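Long-range contact in putative exported protein (Bordetella pertussis Tohama I, PDB 2PFY), which binds pyroglutamic acid as an extracytoplasmic solute receptor, probably delivering it to a tripartite ATP-independent periplasmic transporter: residues V113-I125 / A236-T248. Sequence-based numbering, arbitrary orientation.
With PCA (pyroglutamic acid), chain E.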
loop_
_atom_site.group_PDB
_atom_site.type_symbol
_atom_site.label_atom_id
_atom_site.label_comp_id
_atom_site.label_asym_id
_atom_site.label_seq_id
_atom_site.Cartn_x
_atom_site.Cartn_y
_atom_site.Cartn_z
ATOM N N VAL A 113 4.235 -9.013 -14.961
ATOM C CA VAL A 113 4.621 -7.708 -15.486
ATOM C C VAL A 113 4.130 -6.609 -14.528
ATOM O O VAL A 113 2.945 -6.559 -14.201
ATOM C CB VAL A 113 3.982 -7.455 -16.906
ATOM C CG1 VAL A 113 4.286 -6.069 -17.416
ATOM C CG2 VAL A 113 4.440 -8.516 -17.898
ATOM N N LEU A 114 5.051 -5.751 -14.102
ATOM C CA LEU A 114 4.735 -4.561 -13.327
ATOM C C LEU A 114 4.209 -3.513 -14.289
ATOM O O LEU A 114 4.927 -3.061 -15.169
ATOM C CB LEU A 114 5.986 -4.086 -12.559
ATOM C CG LEU A 114 6.145 -2.751 -11.766
ATOM C CD1 LEU A 114 4.860 -2.054 -11.342
ATOM C CD2 LEU A 114 7.079 -2.988 -10.565
ATOM N N VAL A 115 2.930 -3.177 -14.158
ATOM C CA VAL A 115 2.308 -2.220 -15.051
ATOM C C VAL A 115 2.480 -0.793 -14.485
ATOM O O VAL A 115 3.067 0.081 -15.151
ATOM C CB VAL A 115 0.823 -2.565 -15.300
ATOM C CG1 VAL A 115 0.151 -1.490 -16.156
ATOM C CG2 VAL A 115 0.690 -3.994 -15.927
ATOM N N TYR A 116 1.986 -0.535 -13.273
ATOM C CA TYR A 116 2.218 0.786 -12.671
ATOM C C TYR A 116 2.097 0.715 -11.147
ATOM O O TYR A 116 1.568 -0.264 -10.629
ATOM C CB TYR A 116 1.285 1.858 -13.277
ATOM C CG TYR A 116 -0.154 1.836 -12.744
ATOM C CD1 TYR A 116 -0.499 2.491 -11.532
ATOM C CD2 TYR A 116 -1.165 1.171 -13.447
ATOM C CE1 TYR A 116 -1.842 2.437 -11.035
ATOM C CE2 TYR A 116 -2.513 1.148 -12.989
ATOM C CZ TYR A 116 -2.818 1.788 -11.774
ATOM O OH TYR A 116 -4.102 1.757 -11.314
ATOM N N GLY A 117 2.616 1.752 -10.467
ATOM C CA GLY A 117 2.507 1.943 -9.022
ATOM C C GLY A 117 1.764 3.223 -8.664
ATOM O O GLY A 117 1.632 4.143 -9.484
ATOM N N SER A 118 1.241 3.284 -7.438
ATOM C CA SER A 118 0.721 4.540 -6.891
ATOM C C SER A 118 0.823 4.427 -5.399
ATOM O O SER A 118 0.763 3.320 -4.857
ATOM C CB SER A 118 -0.735 4.798 -7.301
ATOM O OG SER A 118 -0.812 5.125 -8.671
ATOM N N PRO A 119 1.044 5.573 -4.726
ATOM C CA PRO A 119 1.225 5.520 -3.279
ATOM C C PRO A 119 -0.098 5.690 -2.511
ATOM O O PRO A 119 -1.020 6.367 -2.969
ATOM C CB PRO A 119 2.156 6.728 -3.022
ATOM C CG PRO A 119 1.658 7.766 -4.035
ATOM C CD PRO A 119 1.279 6.936 -5.267
ATOM N N TRP A 120 -0.181 5.035 -1.373
ATOM C CA TRP A 120 -1.099 5.427 -0.306
ATOM C C TRP A 120 -0.573 6.747 0.302
ATOM O O TRP A 120 0.576 7.136 0.065
ATOM C CB TRP A 120 -1.080 4.342 0.785
ATOM C CG TRP A 120 -1.824 3.119 0.400
ATOM C CD1 TRP A 120 -1.323 1.970 -0.191
ATOM C CD2 TRP A 120 -3.216 2.905 0.594
ATOM N NE1 TRP A 120 -2.333 1.055 -0.355
ATOM C CE2 TRP A 120 -3.507 1.601 0.124
ATOM C CE3 TRP A 120 -4.259 3.694 1.130
ATOM C CZ2 TRP A 120 -4.794 1.058 0.180
ATOM C CZ3 TRP A 120 -5.551 3.155 1.176
ATOM C CH2 TRP A 120 -5.800 1.846 0.708
ATOM N N PRO A 121 -1.424 7.448 1.078
ATOM C CA PRO A 121 -0.917 8.559 1.867
ATOM C C PRO A 121 -0.070 8.039 3.046
ATOM O O PRO A 121 -0.019 6.823 3.295
ATOM C CB PRO A 121 -2.206 9.294 2.341
ATOM C CG PRO A 121 -3.348 8.721 1.453
ATOM C CD PRO A 121 -2.882 7.291 1.221
ATOM N N PRO A 122 0.642 8.948 3.737
ATOM C CA PRO A 122 1.469 8.558 4.875
ATOM C C PRO A 122 0.672 7.883 5.992
ATOM O O PRO A 122 -0.529 8.175 6.164
ATOM C CB PRO A 122 2.036 9.892 5.364
ATOM C CG PRO A 122 2.028 10.774 4.127
ATOM C CD PRO A 122 0.734 10.389 3.444
ATOM N N GLN A 123 1.314 6.980 6.745
ATOM C CA GLN A 123 0.583 6.163 7.719
ATOM C C GLN A 123 0.557 6.847 9.088
ATOM O O GLN A 123 1.608 7.157 9.646
ATOM C CB GLN A 123 1.234 4.778 7.863
ATOM C CG GLN A 123 1.421 4.025 6.521
ATOM C CD GLN A 123 0.087 3.612 5.907
ATOM O OE1 GLN A 123 -0.429 4.246 4.978
ATOM N NE2 GLN A 123 -0.488 2.587 6.450
ATOM N N GLY A 124 -0.639 7.068 9.616
ATOM C CA GLY A 124 -0.822 7.576 11.008
ATOM C C GLY A 124 -1.276 6.451 11.933
ATOM O O GLY A 124 -1.392 5.275 11.517
ATOM N N ILE A 125 -1.516 6.806 13.189
ATOM C CA ILE A 125 -1.932 5.856 14.227
ATOM C C ILE A 125 -3.327 6.220 14.695
ATOM O O ILE A 125 -3.591 7.382 14.949
ATOM C CB ILE A 125 -0.928 5.874 15.427
ATOM C CG1 ILE A 125 0.423 5.348 14.936
ATOM C CG2 ILE A 125 -1.462 4.996 16.628
ATOM C CD1 ILE A 125 1.649 5.637 15.828
ATOM N N ALA A 236 -1.481 6.451 -15.240
ATOM C CA ALA A 236 -2.015 6.078 -13.916
ATOM C C ALA A 236 -1.027 6.331 -12.772
ATOM O O ALA A 236 -1.423 6.767 -11.686
ATOM C CB ALA A 236 -2.506 4.613 -13.912
ATOM N N GLU A 237 0.249 6.068 -13.014
ATOM C CA GLU A 237 1.264 6.248 -12.000
ATOM C C GLU A 237 1.376 7.750 -11.666
ATOM O O GLU A 237 1.414 8.140 -10.484
ATOM C CB GLU A 237 2.600 5.625 -12.457
ATOM C CG GLU A 237 3.771 5.751 -11.453
ATOM C CD GLU A 237 4.774 4.621 -11.555
ATOM O OE1 GLU A 237 4.384 3.473 -11.898
ATOM O OE2 GLU A 237 5.976 4.878 -11.293
ATOM N N ILE A 238 1.396 8.580 -12.705
ATOM C CA ILE A 238 1.439 10.040 -12.525
ATOM C C ILE A 238 0.177 10.519 -11.778
ATOM O O ILE A 238 0.279 11.273 -10.803
ATOM C CB ILE A 238 1.637 10.780 -13.886
ATOM C CG1 ILE A 238 2.998 10.403 -14.503
ATOM C CG2 ILE A 238 1.465 12.328 -13.708
ATOM C CD1 ILE A 238 3.090 10.632 -16.029
ATOM N N ARG A 239 -0.993 10.077 -12.235
ATOM C CA ARG A 239 -2.280 10.453 -11.635
ATOM C C ARG A 239 -2.287 10.027 -10.164
ATOM O O ARG A 239 -2.772 10.770 -9.288
ATOM C CB ARG A 239 -3.427 9.782 -12.421
ATOM C CG ARG A 239 -4.838 10.130 -11.998
ATOM C CD ARG A 239 -5.896 9.201 -12.713
ATOM N NE ARG A 239 -5.538 9.124 -14.074
ATOM C CZ ARG A 239 -5.362 8.047 -14.823
ATOM N NH1 ARG A 239 -5.628 6.786 -14.450
ATOM N NH2 ARG A 239 -4.958 8.305 -16.026
ATOM N N GLY A 240 -1.757 8.830 -9.904
ATOM C CA GLY A 240 -1.778 8.253 -8.551
ATOM C C GLY A 240 -0.970 9.090 -7.574
ATOM O O GLY A 240 -1.443 9.416 -6.482
ATOM N N TRP A 241 0.267 9.403 -7.960
ATOM C CA TRP A 241 1.106 10.302 -7.186
ATOM C C TRP A 241 0.495 11.699 -6.982
ATOM O O TRP A 241 0.561 12.231 -5.874
ATOM C CB TRP A 241 2.534 10.401 -7.786
ATOM C CG TRP A 241 3.338 9.200 -7.405
ATOM C CD1 TRP A 241 3.352 7.959 -8.037
ATOM C CD2 TRP A 241 4.175 9.076 -6.266
ATOM N NE1 TRP A 241 4.165 7.103 -7.351
ATOM C CE2 TRP A 241 4.677 7.755 -6.255
ATOM C CE3 TRP A 241 4.552 9.960 -5.230
ATOM C CZ2 TRP A 241 5.570 7.301 -5.268
ATOM C CZ3 TRP A 241 5.436 9.498 -4.243
ATOM C CH2 TRP A 241 5.926 8.188 -4.267
ATOM N N GLN A 242 -0.051 12.307 -8.035
ATOM C CA GLN A 242 -0.700 13.639 -7.893
ATOM C C GLN A 242 -1.913 13.590 -6.911
ATOM O O GLN A 242 -2.143 14.496 -6.095
ATOM C CB GLN A 242 -1.214 14.138 -9.247
ATOM C CG GLN A 242 -0.150 14.424 -10.311
ATOM C CD GLN A 242 -0.760 14.724 -11.711
ATOM O OE1 GLN A 242 -1.970 14.523 -11.954
ATOM N NE2 GLN A 242 0.080 15.222 -12.618
ATOM N N THR A 243 -2.706 12.542 -7.024
ATOM C CA THR A 243 -3.911 12.423 -6.185
ATOM C C THR A 243 -3.553 12.265 -4.708
ATOM O O THR A 243 -4.141 12.934 -3.856
ATOM C CB THR A 243 -4.789 11.236 -6.672
ATOM O OG1 THR A 243 -5.189 11.518 -8.014
ATOM C CG2 THR A 243 -6.048 11.091 -5.811
ATOM N N ALA A 244 -2.593 11.386 -4.415
ATOM C CA ALA A 244 -2.145 11.168 -3.035
ATOM C C ALA A 244 -1.672 12.476 -2.419
ATOM O O ALA A 244 -2.129 12.864 -1.313
ATOM C CB ALA A 244 -1.045 10.101 -2.975
ATOM N N ARG A 245 -0.785 13.179 -3.127
ATOM C CA ARG A 245 -0.345 14.507 -2.686
ATOM C C ARG A 245 -1.514 15.475 -2.519
ATOM O O ARG A 245 -1.605 16.181 -1.509
ATOM C CB ARG A 245 0.661 15.122 -3.683
ATOM C CG ARG A 245 2.040 14.478 -3.692
ATOM C CD ARG A 245 2.895 15.159 -4.748
ATOM N NE ARG A 245 4.183 14.456 -4.933
ATOM C CZ ARG A 245 5.254 14.694 -4.203
ATOM N NH1 ARG A 245 5.189 15.639 -3.244
ATOM N NH2 ARG A 245 6.385 14.001 -4.428
ATOM N N ALA A 246 -2.402 15.532 -3.504
ATOM C CA ALA A 246 -3.492 16.506 -3.447
ATOM C C ALA A 246 -4.545 16.207 -2.372
ATOM O O ALA A 246 -5.263 17.129 -1.914
ATOM C CB ALA A 246 -4.164 16.638 -4.797
ATOM N N LYS A 247 -4.662 14.941 -1.984
ATOM C CA LYS A 247 -5.824 14.531 -1.143
ATOM C C LYS A 247 -5.498 14.277 0.307
ATOM O O LYS A 247 -6.410 14.174 1.106
ATOM C CB LYS A 247 -6.568 13.308 -1.702
ATOM C CG LYS A 247 -7.410 13.592 -2.984
ATOM C CD LYS A 247 -8.241 14.890 -2.924
ATOM C CE LYS A 247 -9.061 15.103 -4.202
ATOM N NZ LYS A 247 -10.111 16.171 -4.040
ATOM N N THR A 248 -4.212 14.150 0.635
ATOM C CA THR A 248 -3.799 13.751 1.982
ATOM C C THR A 248 -4.401 14.697 3.061
ATOM O O THR A 248 -4.965 14.223 4.051
ATOM C CB THR A 248 -2.257 13.626 2.121
ATOM O OG1 THR A 248 -1.779 12.535 1.307
ATOM C CG2 THR A 248 -1.906 13.311 3.591
HETATM N N PCA E . -4.325 1.421 3.749
HETATM C CA PCA E . -4.007 -0.011 3.537
HETATM C CB PCA E . -2.512 -0.187 3.438
HETATM C CG PCA E . -1.915 1.167 3.676
HETATM C CD PCA E . -3.075 2.093 3.826
HETATM O OE PCA E . -2.974 3.309 3.949
HETATM C C PCA E . -4.558 -0.846 4.676
HETATM O O PCA E . -4.649 -2.079 4.639
HETATM O OXT PCA E . -4.932 -0.269 5.680
#
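Two CH-pi contacts, Ala236 on Tyr116 and Pro119 on Trp241, show how an outermost sheet strand and a long helix running parallel to it can trade aromatic faces. Ala236 CB sits centrally over the Tyr116 ring, 3.4 Å from its centroid; Tyr116 CG sits between the backbone N and the carbonyl carbon (chi1 78°), which turns the ring face to the helix. Farther along, Pro119 CD lies over the face of the Trp241 five-membered ring, 3.5 Å from its centroid, while Pro119 CG also packs against Ala244 CB (3.7 Å). The backbones come closest at Ser118 and Gly240, where Gly240 CA lies 3.3 Å from Ser118 OG; that hydroxyl donates to Gly117 O.

Among polar links, one hydrogen bond joins the segments: Gly117 N to Glu237 OE1, 2.9 Å and nearly straight at 166°, arriving from above the carboxylate plane. Glu237 OE2 makes a salt bridge to Arg100 and accepts a hydrogen bond from Trp96, so the carboxylate links the strand and its own helix to helix 89-108. Past the strand, Pro121 CB meets Thr248 OG1 at 3.4 Å, a hydroxyl that donates to Ala244 O.

Trp120, pointing away from the helix, lays one ring face against the bound pyroglutamic acid. The chemistry thus implies a largely apolar, buried seam, pinned by one shared carboxylate, directly behind a wall of the ligand pocket.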